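Local coordinates for GAF domain-containing protein (Thermoplasma acidophilum, PDB 4MN7) that probably reduces free methionine-R-sulfoxide, as a type II member of the GAF-fold family of free methionine-R-sulfoxide reductases, at residues N67-E72 and E119-L124; D57-L62 and P79-S84; E101-I106 and L134-F139; G29-E34 and L38-F43; Y25-F30 and A83-T88. The protein carries 1 engineered substitution. One frame throughout, in Å; residues are numbered along the deposited sequence.

Interaction 1 (N67-E72 and E119-L124)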
# COMPACT_ATOMS: atom_id res chain seq x y z
N ASN A 67 10.09 17.60 9.75
CA ASN A 67 8.76 17.02 9.56
C ASN A 67 7.87 17.78 8.61
O ASN A 67 6.75 18.05 8.89
CB ASN A 67 8.01 16.80 10.87
CG ASN A 67 6.82 15.85 10.69
OD1 ASN A 67 6.64 15.23 9.62
ND2 ASN A 67 6.00 15.78 11.69
N ASP A 68 8.36 18.03 7.42
CA ASP A 68 7.58 18.80 6.45
C ASP A 68 8.16 18.52 5.08
O ASP A 68 9.29 18.02 4.97
CB ASP A 68 7.78 20.27 6.84
CG ASP A 68 6.66 21.16 6.44
OD1 ASP A 68 5.65 20.67 5.96
OD2 ASP A 68 6.82 22.40 6.57
N ILE A 69 7.44 18.89 4.04
CA ILE A 69 7.91 18.76 2.68
C ILE A 69 9.10 19.65 2.45
O ILE A 69 9.14 20.79 2.88
CB ILE A 69 6.83 19.15 1.68
CG1 ILE A 69 5.74 18.06 1.64
CG2 ILE A 69 7.39 19.31 0.28
CD1 ILE A 69 4.51 18.43 0.89
N VAL A 70 10.08 19.13 1.72
CA VAL A 70 11.20 19.97 1.28
C VAL A 70 11.15 19.88 -0.22
O VAL A 70 11.21 18.77 -0.81
CB VAL A 70 12.53 19.46 1.83
CG1 VAL A 70 13.71 20.18 1.18
CG2 VAL A 70 12.55 19.73 3.33
N ASN A 71 11.10 21.02 -0.86
CA ASN A 71 10.93 21.04 -2.33
C ASN A 71 11.97 21.97 -2.86
O ASN A 71 11.78 23.16 -2.72
CB ASN A 71 9.53 21.54 -2.72
CG ASN A 71 9.29 21.55 -4.25
OD1 ASN A 71 10.22 21.38 -5.06
ND2 ASN A 71 8.02 21.82 -4.64
N GLU A 72 13.04 21.43 -3.47
CA GLU A 72 14.10 22.25 -4.09
C GLU A 72 13.80 22.43 -5.58
O GLU A 72 13.85 21.49 -6.36
CB GLU A 72 15.45 21.59 -3.89
CG GLU A 72 16.56 22.26 -4.65
CD GLU A 72 16.66 23.74 -4.27
OE1 GLU A 72 16.52 24.64 -5.15
OE2 GLU A 72 16.82 24.00 -3.06
N GLU A 119 0.24 21.55 -6.28
CA GLU A 119 -0.63 20.38 -6.59
C GLU A 119 0.13 19.07 -6.25
O GLU A 119 -0.38 18.20 -5.59
CB GLU A 119 -1.03 20.42 -8.08
CG GLU A 119 -1.72 19.17 -8.64
CD GLU A 119 -1.89 19.13 -10.18
OE1 GLU A 119 -1.33 19.99 -10.93
OE2 GLU A 119 -2.60 18.20 -10.67
N ASP A 120 1.37 18.98 -6.69
CA ASP A 120 2.23 17.82 -6.43
C ASP A 120 2.50 17.60 -4.96
O ASP A 120 2.48 16.48 -4.44
CB ASP A 120 3.62 18.03 -7.10
CG ASP A 120 3.59 17.94 -8.62
OD1 ASP A 120 3.24 16.88 -9.19
OD2 ASP A 120 3.93 18.98 -9.26
N GLU A 121 2.78 18.68 -4.28
CA GLU A 121 2.96 18.63 -2.89
C GLU A 121 1.80 18.02 -2.18
O GLU A 121 1.98 17.15 -1.32
CB GLU A 121 3.23 20.03 -2.32
CG GLU A 121 4.57 20.56 -2.74
CD GLU A 121 4.94 21.91 -2.10
OE1 GLU A 121 4.21 22.40 -1.21
OE2 GLU A 121 5.99 22.45 -2.51
N ALA A 122 0.60 18.53 -2.47
CA ALA A 122 -0.61 18.08 -1.77
C ALA A 122 -0.94 16.61 -2.15
O ALA A 122 -1.26 15.79 -1.31
CB ALA A 122 -1.78 19.01 -2.11
N MET A 123 -0.72 16.25 -3.41
CA MET A 123 -1.04 14.88 -3.84
C MET A 123 -0.06 13.94 -3.20
O MET A 123 -0.44 12.90 -2.70
CB MET A 123 -1.03 14.80 -5.35
CG MET A 123 -1.43 13.46 -5.94
SD MET A 123 -3.14 12.91 -5.76
CE MET A 123 -3.89 14.45 -5.98
N LEU A 124 1.23 14.30 -3.19
CA LEU A 124 2.24 13.47 -2.52
C LEU A 124 2.04 13.35 -0.99
O LEU A 124 2.28 12.27 -0.43
CB LEU A 124 3.68 13.97 -2.85
CG LEU A 124 4.04 13.73 -4.34
CD1 LEU A 124 5.29 14.45 -4.76
CD2 LEU A 124 4.20 12.25 -4.61
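N71 and I69, on and just before the short edge strand 70-72, both turn their side chains to E121 on helix 118-136, and this one glutamate provides the whole helical half of the contact. The polar part is a single hydrogen bond from N71 ND2 to E121 OE2, 3.0 Å long and nearly straight at 172°. The oxygen lies in the plane of the N71 amide and receives the N-H on its anti lone pair, while the carboxylate plane is turned 68° from the amide. N71 reaches the helix because CG stands opposite the backbone N (chi1 -178°). The same ND2 also donates to the backbone O of F116, so two acceptors fix the amide's rotation.

The apolar part belongs to I69. Its CD1 comes down at the helix backbone, 3.6 Å from E121 O and 3.8 Å from E121 CB. I69 and E121 both lean on I92 of the neighbouring strand 90-98. Cutting E121 back to an alanine would probably cost N71 ND2 this bond, though not the one to F116, and open a gap beside I92.

The joint therefore ties the sheet's edge to the helix by one charge-assisted bond and one methyl contact. E121 OE1 has a long, weak ion pair with K118, so the carboxylate charge is probably shared between an amide on the strand and a lysine on its own helix.

Interaction 2 (D57-L62 and P79-S84). Engineered in segment 79-84: S84 (natural residue Cys).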
# COMPACT_ATOMS: atom_id res chain seq x y z
N ASP A 57 22.61 17.30 6.60
CA ASP A 57 22.26 18.51 5.82
C ASP A 57 21.47 18.35 4.51
O ASP A 57 20.92 19.36 4.06
CB ASP A 57 23.55 19.28 5.46
CG ASP A 57 24.05 20.08 6.61
OD1 ASP A 57 23.23 20.48 7.45
OD2 ASP A 57 25.27 20.28 6.67
N GLY A 58 21.41 17.15 3.90
CA GLY A 58 20.71 16.95 2.64
C GLY A 58 19.19 17.16 2.71
O GLY A 58 18.60 17.29 3.80
N LEU A 59 18.53 17.19 1.56
CA LEU A 59 17.08 17.32 1.55
C LEU A 59 16.42 16.07 2.18
O LEU A 59 15.40 16.14 2.81
CB LEU A 59 16.58 17.44 0.13
CG LEU A 59 17.21 18.57 -0.67
CD1 LEU A 59 16.84 18.37 -2.14
CD2 LEU A 59 16.70 19.90 -0.15
N CYS A 60 17.00 14.92 1.98
CA CYS A 60 16.41 13.73 2.53
C CYS A 60 16.32 13.88 4.08
O CYS A 60 15.32 13.52 4.71
CB CYS A 60 17.20 12.54 2.07
SG CYS A 60 16.91 12.12 0.32
N SER A 61 17.35 14.40 4.72
CA SER A 61 17.31 14.53 6.17
C SER A 61 16.36 15.58 6.57
O SER A 61 15.64 15.45 7.59
CB SER A 61 18.68 14.98 6.72
OG SER A 61 19.58 14.02 6.34
N LEU A 62 16.40 16.67 5.81
CA LEU A 62 15.63 17.85 6.16
C LEU A 62 14.15 17.53 6.35
O LEU A 62 13.55 18.02 7.29
CB LEU A 62 15.85 19.02 5.17
CG LEU A 62 15.66 20.43 5.70
CD1 LEU A 62 16.61 20.64 6.87
CD2 LEU A 62 15.92 21.48 4.60
N PRO A 79 24.05 26.02 -3.84
CA PRO A 79 25.40 25.57 -3.59
C PRO A 79 25.59 24.80 -2.27
O PRO A 79 26.70 24.34 -2.04
CB PRO A 79 26.20 26.89 -3.58
CG PRO A 79 25.22 27.92 -3.16
CD PRO A 79 23.90 27.48 -3.74
N LYS A 80 24.55 24.65 -1.44
CA LYS A 80 24.67 23.87 -0.19
C LYS A 80 24.32 22.38 -0.31
O LYS A 80 24.68 21.59 0.56
CB LYS A 80 23.81 24.46 0.93
CG LYS A 80 24.01 25.95 1.21
CD LYS A 80 25.48 26.35 1.31
CE LYS A 80 25.67 27.50 2.28
NZ LYS A 80 25.54 27.04 3.69
N TYR A 81 23.62 22.00 -1.38
CA TYR A 81 23.19 20.61 -1.56
C TYR A 81 23.70 19.97 -2.84
O TYR A 81 23.82 20.64 -3.86
CB TYR A 81 21.68 20.55 -1.58
CG TYR A 81 21.13 19.17 -1.83
CD1 TYR A 81 21.28 18.14 -0.87
CD2 TYR A 81 20.45 18.89 -3.04
CE1 TYR A 81 20.75 16.87 -1.09
CE2 TYR A 81 19.92 17.61 -3.28
CZ TYR A 81 20.06 16.61 -2.31
OH TYR A 81 19.52 15.37 -2.58
N LEU A 82 24.01 18.68 -2.78
CA LEU A 82 24.37 17.93 -4.02
C LEU A 82 23.31 16.89 -4.22
O LEU A 82 22.86 16.29 -3.26
CB LEU A 82 25.75 17.20 -3.95
CG LEU A 82 27.06 17.81 -4.51
CD1 LEU A 82 28.25 16.86 -4.36
CD2 LEU A 82 26.94 18.30 -5.96
N ALA A 83 22.93 16.68 -5.47
CA ALA A 83 22.03 15.58 -5.81
C ALA A 83 22.78 14.25 -5.93
O ALA A 83 24.00 14.18 -5.80
CB ALA A 83 21.20 15.89 -7.10
N SER A 84 22.00 13.20 -6.14
CA SER A 84 22.50 11.86 -6.36
C SER A 84 22.74 11.58 -7.82
O SER A 84 23.38 10.61 -8.16
CB SER A 84 21.47 10.84 -5.83
OG SER A 84 21.29 10.96 -4.43
O HOH W 1 19.30 14.46 0.39
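Y81 lays its ring against L59 and G58 at the start of helix 59-66, a helix of the GAF domain that packs across the sheet from helix 118-136. The loop between strands 70-72 and 90-98 is thereby pinned to the helix's first turn, with G58 in the N-cap position.

The leucine comes in over the face of the ring, the two side chains crossing at about a right angle. L59 CG sits above the middle of the Y81 ring, 3.7 Å from its centroid and only 7° off the normal, which makes a well-centred CH-pi contact. L59 CD1 lies over the same face and comes within 3.4 Å of Y81 CE2. At the CE1 side of the ring, G58 CA approaches Y81 CE1 obliquely at 3.7 Å; a CB on G58 would be tight against that same carbon.

Y81 enters this position with CG trans to its own N (chi1 177°), which turns the ring toward the helix. Its hydroxyl, carried past L59, is hydrogen-bonded to E91 on strand 90-98. L59 touches that strand too, at E91 and V93, so leucine and phenol share the same strand beneath them.

Beyond the ring, the helix end and the loop are also joined by water. One molecule accepts from the backbone N of C60 at 2.8 Å and donates to Y81 OH at 3.1 Å.

Interaction 3 (E101-I106 and L134-F139)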
# COMPACT_ATOMS: atom_id res chain seq x y z
N GLU A 101 4.38 11.40 13.77
CA GLU A 101 5.83 11.46 13.70
C GLU A 101 6.37 10.87 12.39
O GLU A 101 5.86 9.89 11.85
CB GLU A 101 6.41 10.73 14.92
CG GLU A 101 6.38 11.56 16.23
CD GLU A 101 6.74 13.05 16.03
OE1 GLU A 101 7.93 13.44 16.04
OE2 GLU A 101 5.82 13.87 15.87
N PRO A 102 7.42 11.44 11.89
CA PRO A 102 7.99 10.98 10.66
C PRO A 102 8.63 9.62 10.85
O PRO A 102 9.32 9.40 11.83
CB PRO A 102 9.01 12.06 10.32
CG PRO A 102 9.27 12.82 11.60
CD PRO A 102 8.09 12.62 12.46
N ILE A 103 8.36 8.70 9.94
CA ILE A 103 9.01 7.37 10.01
C ILE A 103 9.79 7.04 8.76
O ILE A 103 10.40 5.96 8.64
CB ILE A 103 8.00 6.26 10.34
CG1 ILE A 103 6.87 6.27 9.29
CG2 ILE A 103 7.45 6.53 11.75
CD1 ILE A 103 6.28 4.92 8.99
N GLY A 104 9.76 7.95 7.82
CA GLY A 104 10.36 7.78 6.55
C GLY A 104 9.92 8.85 5.59
O GLY A 104 9.46 9.91 5.99
N GLU A 105 10.18 8.63 4.30
CA GLU A 105 9.87 9.68 3.31
C GLU A 105 9.77 9.17 1.91
O GLU A 105 10.30 8.08 1.59
CB GLU A 105 10.97 10.75 3.39
CG GLU A 105 12.33 10.20 3.01
CD GLU A 105 13.47 11.19 3.32
OE1 GLU A 105 13.32 12.07 4.18
OE2 GLU A 105 14.45 11.15 2.61
N ILE A 106 9.19 9.96 1.03
CA ILE A 106 9.23 9.69 -0.41
C ILE A 106 10.14 10.76 -0.95
O ILE A 106 9.90 11.92 -0.70
CB ILE A 106 7.82 9.84 -1.03
CG1 ILE A 106 6.86 8.92 -0.32
CG2 ILE A 106 7.81 9.50 -2.52
CD1 ILE A 106 5.48 8.95 -0.86
N LEU A 134 2.16 0.78 5.50
CA LEU A 134 3.01 -0.11 4.82
C LEU A 134 4.46 0.23 5.04
O LEU A 134 5.26 -0.63 5.25
CB LEU A 134 2.70 -0.13 3.33
CG LEU A 134 1.36 -0.75 2.97
CD1 LEU A 134 0.91 -0.21 1.61
CD2 LEU A 134 1.52 -2.24 2.95
N VAL A 135 4.82 1.49 4.94
CA VAL A 135 6.21 1.94 5.16
C VAL A 135 6.61 1.64 6.61
O VAL A 135 7.72 1.31 6.90
CB VAL A 135 6.33 3.46 4.99
CG1 VAL A 135 7.68 3.96 5.51
CG2 VAL A 135 6.18 3.82 3.56
N HIS A 136 5.64 1.72 7.50
CA HIS A 136 5.88 1.47 8.90
C HIS A 136 6.37 0.06 9.19
O HIS A 136 7.08 -0.18 10.14
CB HIS A 136 4.61 1.72 9.70
CG HIS A 136 4.76 1.49 11.17
ND1 HIS A 136 4.27 0.37 11.80
CD2 HIS A 136 5.38 2.22 12.14
CE1 HIS A 136 4.54 0.43 13.10
NE2 HIS A 136 5.21 1.54 13.32
N GLU A 137 6.01 -0.89 8.37
CA GLU A 137 6.55 -2.23 8.54
C GLU A 137 8.05 -2.26 8.50
O GLU A 137 8.65 -3.23 8.99
CB GLU A 137 5.99 -3.16 7.45
CG GLU A 137 4.51 -3.46 7.60
CD GLU A 137 4.24 -4.19 8.90
OE1 GLU A 137 4.89 -5.23 9.13
OE2 GLU A 137 3.39 -3.72 9.67
N PHE A 138 8.69 -1.27 7.87
CA PHE A 138 10.16 -1.18 7.91
C PHE A 138 10.71 -0.26 9.01
O PHE A 138 11.92 -0.22 9.26
CB PHE A 138 10.68 -0.77 6.54
CG PHE A 138 10.66 -1.87 5.57
CD1 PHE A 138 11.70 -2.75 5.52
CD2 PHE A 138 9.60 -2.06 4.74
CE1 PHE A 138 11.73 -3.79 4.63
CE2 PHE A 138 9.59 -3.13 3.86
CZ PHE A 138 10.67 -3.98 3.79
N PHE A 139 9.84 0.47 9.66
CA PHE A 139 10.30 1.45 10.61
C PHE A 139 10.89 0.72 11.80
O PHE A 139 10.34 -0.27 12.22
CB PHE A 139 9.17 2.31 11.11
CG PHE A 139 9.57 3.28 12.20
CD1 PHE A 139 10.47 4.30 11.94
CD2 PHE A 139 9.08 3.16 13.49
CE1 PHE A 139 10.84 5.22 12.94
CE2 PHE A 139 9.50 4.04 14.52
CZ PHE A 139 10.39 5.08 14.24
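I103 is caught between V135, H136 and F139 at the C-terminal part of helix 118-136, where a type I turn from H136 to F139 folds against strand 101-110 of the GAF sheet. I103 and G104 form a classic beta bulge opposite V96 of strand 90-98.

The aromatic contact is a CH-pi one: I103 CG2 stands over the centre of the F139 ring, 3.8 Å from its centroid and 11° off the normal. I103 CB comes closer to the ring's near side, 3.5 Å from F139 CD1. A leucine in place of F139 would probably lose this flat cover and leave one flank of I103 without its ring.

The aliphatic contacts belong to the other branch. With CG1 lying between the backbone N and the carbonyl carbon (chi1 57°), I103 sends CD1 to the helix end, where it meets V135 CG1 at 3.9 Å. It also comes up near the plane of the H136 imidazole, at the edge, while that ring stacks on Y98. No hydrogen bond crosses between the two segments; the tightest approach of the branch to the helix is I103 CD1 to H136 CA, 3.5 Å.

Interaction 4 (G29-E34 and L38-F43)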
# COMPACT_ATOMS: atom_id res chain seq x y z
N GLY A 29 11.84 7.11 -4.73
CA GLY A 29 12.25 6.21 -3.66
C GLY A 29 11.59 6.43 -2.33
O GLY A 29 11.17 7.54 -1.99
N PHE A 30 11.52 5.34 -1.56
CA PHE A 30 11.12 5.37 -0.21
C PHE A 30 12.33 5.10 0.66
O PHE A 30 12.96 3.99 0.60
CB PHE A 30 10.05 4.35 0.13
CG PHE A 30 8.65 4.66 -0.40
CD1 PHE A 30 8.35 4.58 -1.74
CD2 PHE A 30 7.61 4.94 0.46
CE1 PHE A 30 7.05 4.83 -2.22
CE2 PHE A 30 6.31 5.14 -0.02
CZ PHE A 30 6.05 5.10 -1.36
N TYR A 31 12.60 6.09 1.51
CA TYR A 31 13.55 5.96 2.57
C TYR A 31 12.82 5.77 3.86
O TYR A 31 11.81 6.45 4.09
CB TYR A 31 14.43 7.20 2.69
CG TYR A 31 15.47 7.32 1.61
CD1 TYR A 31 16.72 6.72 1.76
CD2 TYR A 31 15.22 8.06 0.48
CE1 TYR A 31 17.66 6.80 0.77
CE2 TYR A 31 16.18 8.20 -0.50
CZ TYR A 31 17.41 7.56 -0.35
OH TYR A 31 18.36 7.67 -1.33
N VAL A 32 13.33 4.88 4.71
CA VAL A 32 12.66 4.62 5.97
C VAL A 32 13.64 4.76 7.10
O VAL A 32 14.80 4.41 6.92
CB VAL A 32 12.12 3.21 6.03
CG1 VAL A 32 11.30 3.00 7.34
CG2 VAL A 32 11.32 2.89 4.78
N LEU A 33 13.19 5.27 8.25
CA LEU A 33 14.07 5.40 9.43
C LEU A 33 14.22 4.09 10.14
O LEU A 33 13.23 3.48 10.55
CB LEU A 33 13.54 6.43 10.43
CG LEU A 33 13.65 7.89 10.03
CD1 LEU A 33 12.73 8.76 10.89
CD2 LEU A 33 15.12 8.40 10.15
N GLU A 34 15.47 3.63 10.25
CA GLU A 34 15.78 2.38 10.85
C GLU A 34 16.95 2.70 11.76
O GLU A 34 17.97 3.15 11.26
CB GLU A 34 16.16 1.36 9.74
CG GLU A 34 14.98 1.10 8.80
CD GLU A 34 15.27 0.22 7.62
OE1 GLU A 34 16.28 -0.47 7.73
OE2 GLU A 34 14.47 0.19 6.59
N LEU A 38 18.29 6.90 7.81
CA LEU A 38 17.48 6.62 6.64
C LEU A 38 18.04 5.44 5.83
O LEU A 38 19.22 5.43 5.52
CB LEU A 38 17.35 7.86 5.76
CG LEU A 38 16.50 9.01 6.37
CD1 LEU A 38 16.78 10.35 5.74
CD2 LEU A 38 15.02 8.68 6.27
N LYS A 39 17.16 4.51 5.44
CA LYS A 39 17.49 3.39 4.61
C LYS A 39 16.57 3.28 3.40
O LYS A 39 15.40 3.18 3.55
CB LYS A 39 17.40 2.13 5.45
CG LYS A 39 17.72 0.83 4.74
CD LYS A 39 19.13 0.76 4.17
CE LYS A 39 19.28 -0.39 3.15
NZ LYS A 39 18.56 -1.63 3.59
N LEU A 40 17.12 3.27 2.20
CA LEU A 40 16.29 3.09 0.99
C LEU A 40 15.72 1.69 0.94
O LEU A 40 16.45 0.71 0.89
CB LEU A 40 17.13 3.32 -0.24
CG LEU A 40 16.47 3.33 -1.63
CD1 LEU A 40 15.39 4.38 -1.74
CD2 LEU A 40 17.52 3.50 -2.71
N GLU A 41 14.40 1.55 0.98
CA GLU A 41 13.82 0.23 0.91
C GLU A 41 13.10 -0.10 -0.42
O GLU A 41 12.79 -1.24 -0.69
CB GLU A 41 12.94 -0.03 2.12
CG GLU A 41 13.70 0.10 3.45
CD GLU A 41 14.56 -1.16 3.76
OE1 GLU A 41 14.69 -2.04 2.89
OE2 GLU A 41 15.09 -1.30 4.87
N ALA A 42 12.83 0.89 -1.22
CA ALA A 42 12.28 0.67 -2.54
C ALA A 42 12.53 1.90 -3.36
O ALA A 42 12.53 3.05 -2.84
CB ALA A 42 10.77 0.38 -2.47
N PHE A 43 12.74 1.68 -4.66
CA PHE A 43 12.85 2.77 -5.64
C PHE A 43 12.65 2.31 -7.07
O PHE A 43 12.89 1.16 -7.39
CB PHE A 43 14.25 3.41 -5.61
CG PHE A 43 15.32 2.53 -6.19
CD1 PHE A 43 15.78 1.43 -5.48
CD2 PHE A 43 15.86 2.81 -7.41
CE1 PHE A 43 16.74 0.59 -6.01
CE2 PHE A 43 16.83 2.01 -7.96
CZ PHE A 43 17.26 0.88 -7.26
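Y31 and L40 meet across the beta hairpin of strands 27-34 and 37-44, in a non-hydrogen-bonded pair. With its CG trans to the main-chain N (chi1 -174°), L40 hangs CD1 over the middle of the phenol ring, 4.0 Å from the centroid of Y31, while L40 CB touches Y31 CE1 at 3.7 Å. On the same face of the sheet L38 CD2 packs against Y31 CB and against L33 CD2. The other face carries F30, V32, K39 and A42, with V32 CG2 lying across E41 CG.

Four backbone bonds hold these side chains in register: F30 N to A42 O (2.8 Å), E41 N to F30 O (2.9 Å), and the reciprocal pair between V32 and K39. The first two straddle a classic beta bulge, in which E41 and A42 both face F30. The two segments run antiparallel but strongly twisted, at 136°.

Further out, the phenol is anchored by Y31 OH on the backbone O of H50, and the Y31 side chain also touches E105 and D107 of strand 101-110. F30 and A42 are covered by helix 2-21, whose R8 forms a salt bridge with E41 OE1.

Toward the turn, the modelled approach of the E34 and E41 carboxylates is too close to be trusted, and their mutual geometry is doubtful. The salt bridge to R8 probably offsets the charge of E41, so the hairpin joins helix 2-21 through an ion pair on one face and is apolar where Y31, L38 and L40 meet on the other.

Interaction 5 (Y25-F30 and A83-T88). Engineered in segment 83-88: S84 (natural residue Cys).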
# COMPACT_ATOMS: atom_id res chain seq x y z
N TYR A 25 8.70 13.05 -13.17
CA TYR A 25 9.23 12.30 -12.03
C TYR A 25 10.19 11.30 -12.61
O TYR A 25 9.76 10.37 -13.24
CB TYR A 25 8.12 11.56 -11.26
CG TYR A 25 7.14 12.42 -10.49
CD1 TYR A 25 7.03 13.79 -10.70
CD2 TYR A 25 6.30 11.85 -9.56
CE1 TYR A 25 6.09 14.54 -9.98
CE2 TYR A 25 5.37 12.60 -8.85
CZ TYR A 25 5.28 13.93 -9.06
OH TYR A 25 4.38 14.61 -8.34
N ASP A 26 11.50 11.49 -12.38
CA ASP A 26 12.53 10.63 -12.97
C ASP A 26 13.14 9.58 -12.05
O ASP A 26 13.64 8.61 -12.55
CB ASP A 26 13.66 11.50 -13.54
CG ASP A 26 13.18 12.31 -14.72
OD1 ASP A 26 12.69 11.63 -15.62
OD2 ASP A 26 13.20 13.56 -14.70
N TRP A 27 13.04 9.75 -10.73
CA TRP A 27 13.51 8.81 -9.74
C TRP A 27 12.55 8.92 -8.57
O TRP A 27 12.22 10.00 -8.12
CB TRP A 27 14.97 9.16 -9.30
CG TRP A 27 15.68 8.08 -8.49
CD1 TRP A 27 16.36 7.03 -8.96
CD2 TRP A 27 15.66 7.95 -7.08
NE1 TRP A 27 16.82 6.26 -7.94
CE2 TRP A 27 16.38 6.80 -6.77
CE3 TRP A 27 15.10 8.71 -6.04
CZ2 TRP A 27 16.55 6.36 -5.47
CZ3 TRP A 27 15.27 8.28 -4.73
CH2 TRP A 27 16.01 7.13 -4.46
N VAL A 28 12.07 7.79 -8.11
CA VAL A 28 11.22 7.71 -6.96
C VAL A 28 11.73 6.69 -5.98
O VAL A 28 12.00 5.56 -6.33
CB VAL A 28 9.79 7.35 -7.39
CG1 VAL A 28 8.87 7.40 -6.16
CG2 VAL A 28 9.30 8.35 -8.44
N GLY A 29 11.84 7.11 -4.73
CA GLY A 29 12.25 6.21 -3.66
C GLY A 29 11.59 6.43 -2.33
O GLY A 29 11.17 7.54 -1.99
N PHE A 30 11.52 5.34 -1.56
CA PHE A 30 11.12 5.37 -0.21
C PHE A 30 12.33 5.10 0.66
O PHE A 30 12.96 3.99 0.60
CB PHE A 30 10.05 4.35 0.13
CG PHE A 30 8.65 4.66 -0.40
CD1 PHE A 30 8.35 4.58 -1.74
CD2 PHE A 30 7.61 4.94 0.46
CE1 PHE A 30 7.05 4.83 -2.22
CE2 PHE A 30 6.31 5.14 -0.02
CZ PHE A 30 6.05 5.10 -1.36
N ALA A 83 22.93 16.68 -5.47
CA ALA A 83 22.03 15.58 -5.81
C ALA A 83 22.78 14.25 -5.93
O ALA A 83 24.00 14.18 -5.80
CB ALA A 83 21.20 15.89 -7.10
N SER A 84 22.00 13.20 -6.14
CA SER A 84 22.50 11.86 -6.36
C SER A 84 22.74 11.58 -7.82
O SER A 84 23.38 10.61 -8.16
CB SER A 84 21.47 10.84 -5.83
OG SER A 84 21.29 10.96 -4.43
N PHE A 85 22.22 12.43 -8.70
CA PHE A 85 22.31 12.23 -10.13
C PHE A 85 22.56 13.56 -10.77
O PHE A 85 22.04 14.63 -10.32
CB PHE A 85 21.05 11.60 -10.77
CG PHE A 85 20.57 10.42 -10.04
CD1 PHE A 85 21.24 9.24 -10.12
CD2 PHE A 85 19.45 10.52 -9.19
CE1 PHE A 85 20.80 8.15 -9.43
CE2 PHE A 85 19.01 9.44 -8.47
CZ PHE A 85 19.68 8.25 -8.59
N PRO A 86 23.43 13.53 -11.78
CA PRO A 86 23.85 14.78 -12.35
C PRO A 86 22.74 15.41 -13.17
O PRO A 86 22.66 16.65 -13.25
CB PRO A 86 25.10 14.39 -13.19
CG PRO A 86 25.06 12.92 -13.35
CD PRO A 86 24.24 12.37 -12.24
N SER A 87 21.87 14.57 -13.76
CA SER A 87 20.70 15.12 -14.48
C SER A 87 19.68 15.86 -13.61
O SER A 87 18.92 16.68 -14.12
CB SER A 87 20.02 14.05 -15.30
OG SER A 87 19.60 12.99 -14.51
N THR A 88 19.69 15.66 -12.30
CA THR A 88 18.62 16.19 -11.48
C THR A 88 18.68 17.69 -11.43
O THR A 88 19.68 18.24 -11.09
CB THR A 88 18.73 15.66 -10.03
OG1 THR A 88 18.51 14.24 -10.03
CG2 THR A 88 17.72 16.36 -9.16
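W27 and F85 are brought together by different first torsions. The indole swings out from strand 27-34 with CG trans to the main-chain N (chi1 -168°), whereas in F85 CG is trans to the carbonyl carbon instead (chi1 -48°), which aims the phenyl from its loop at the tryptophan.

Two atoms of the phenyl, CE2 and CZ, come over the face of the indole. F85 CE2 rides 3.5 Å above the indole plane, offset toward the rim of the double ring, and is 3.6 Å from W27 CG. F85 CZ lies 3.5 Å from W27 NE1. The planes are inclined at 47°, with the F85 centroid 4.7 Å from that of the W27 five-membered ring, so the pair is neither a stack nor an edge-to-face contact.

Each ring has its own support. The W27 N-H is spent on the backbone O of E46. W27 CH2 extends over G29, where a CB would clash with it. T88 OG1, bonded to D109, lies at the edge of the phenyl in its plane, and over one of its faces sits CB of S84, an engineered residue that is cysteine in the natural protein.

With the indole N-H already engaged by E46, F85 probably meets W27 mainly through dispersion. This buried aromatic pair helps hold the loop between strands 70-72 and 90-98 to the central sheet, alongside the hydrogen bonds of T88 to D109 and S87 to D111.

Overall arrangement
All five contacts belong to one GAF domain built round a single antiparallel sheet. Interaction 4 is the hairpin of neighbouring strands 27-34 and 37-44; interaction 3, about 8 Å away between centres, adds the adjacent strand 101-110 and the end of helix 118-136. Interaction 1 uses the start of that same helix and the edge strand 70-72, its centre about 16 Å from that of interaction 3. Interactions 2 and 5, about 12 Å apart between centres, share A83 and S84 and hold one long loop, at helix 59-66 and at strand 27-34. Along the chain 4 closes before 1, 2 and 3 open, while 1 crosses 2, 3 and 5, so distant stretches are laced into one compact domain.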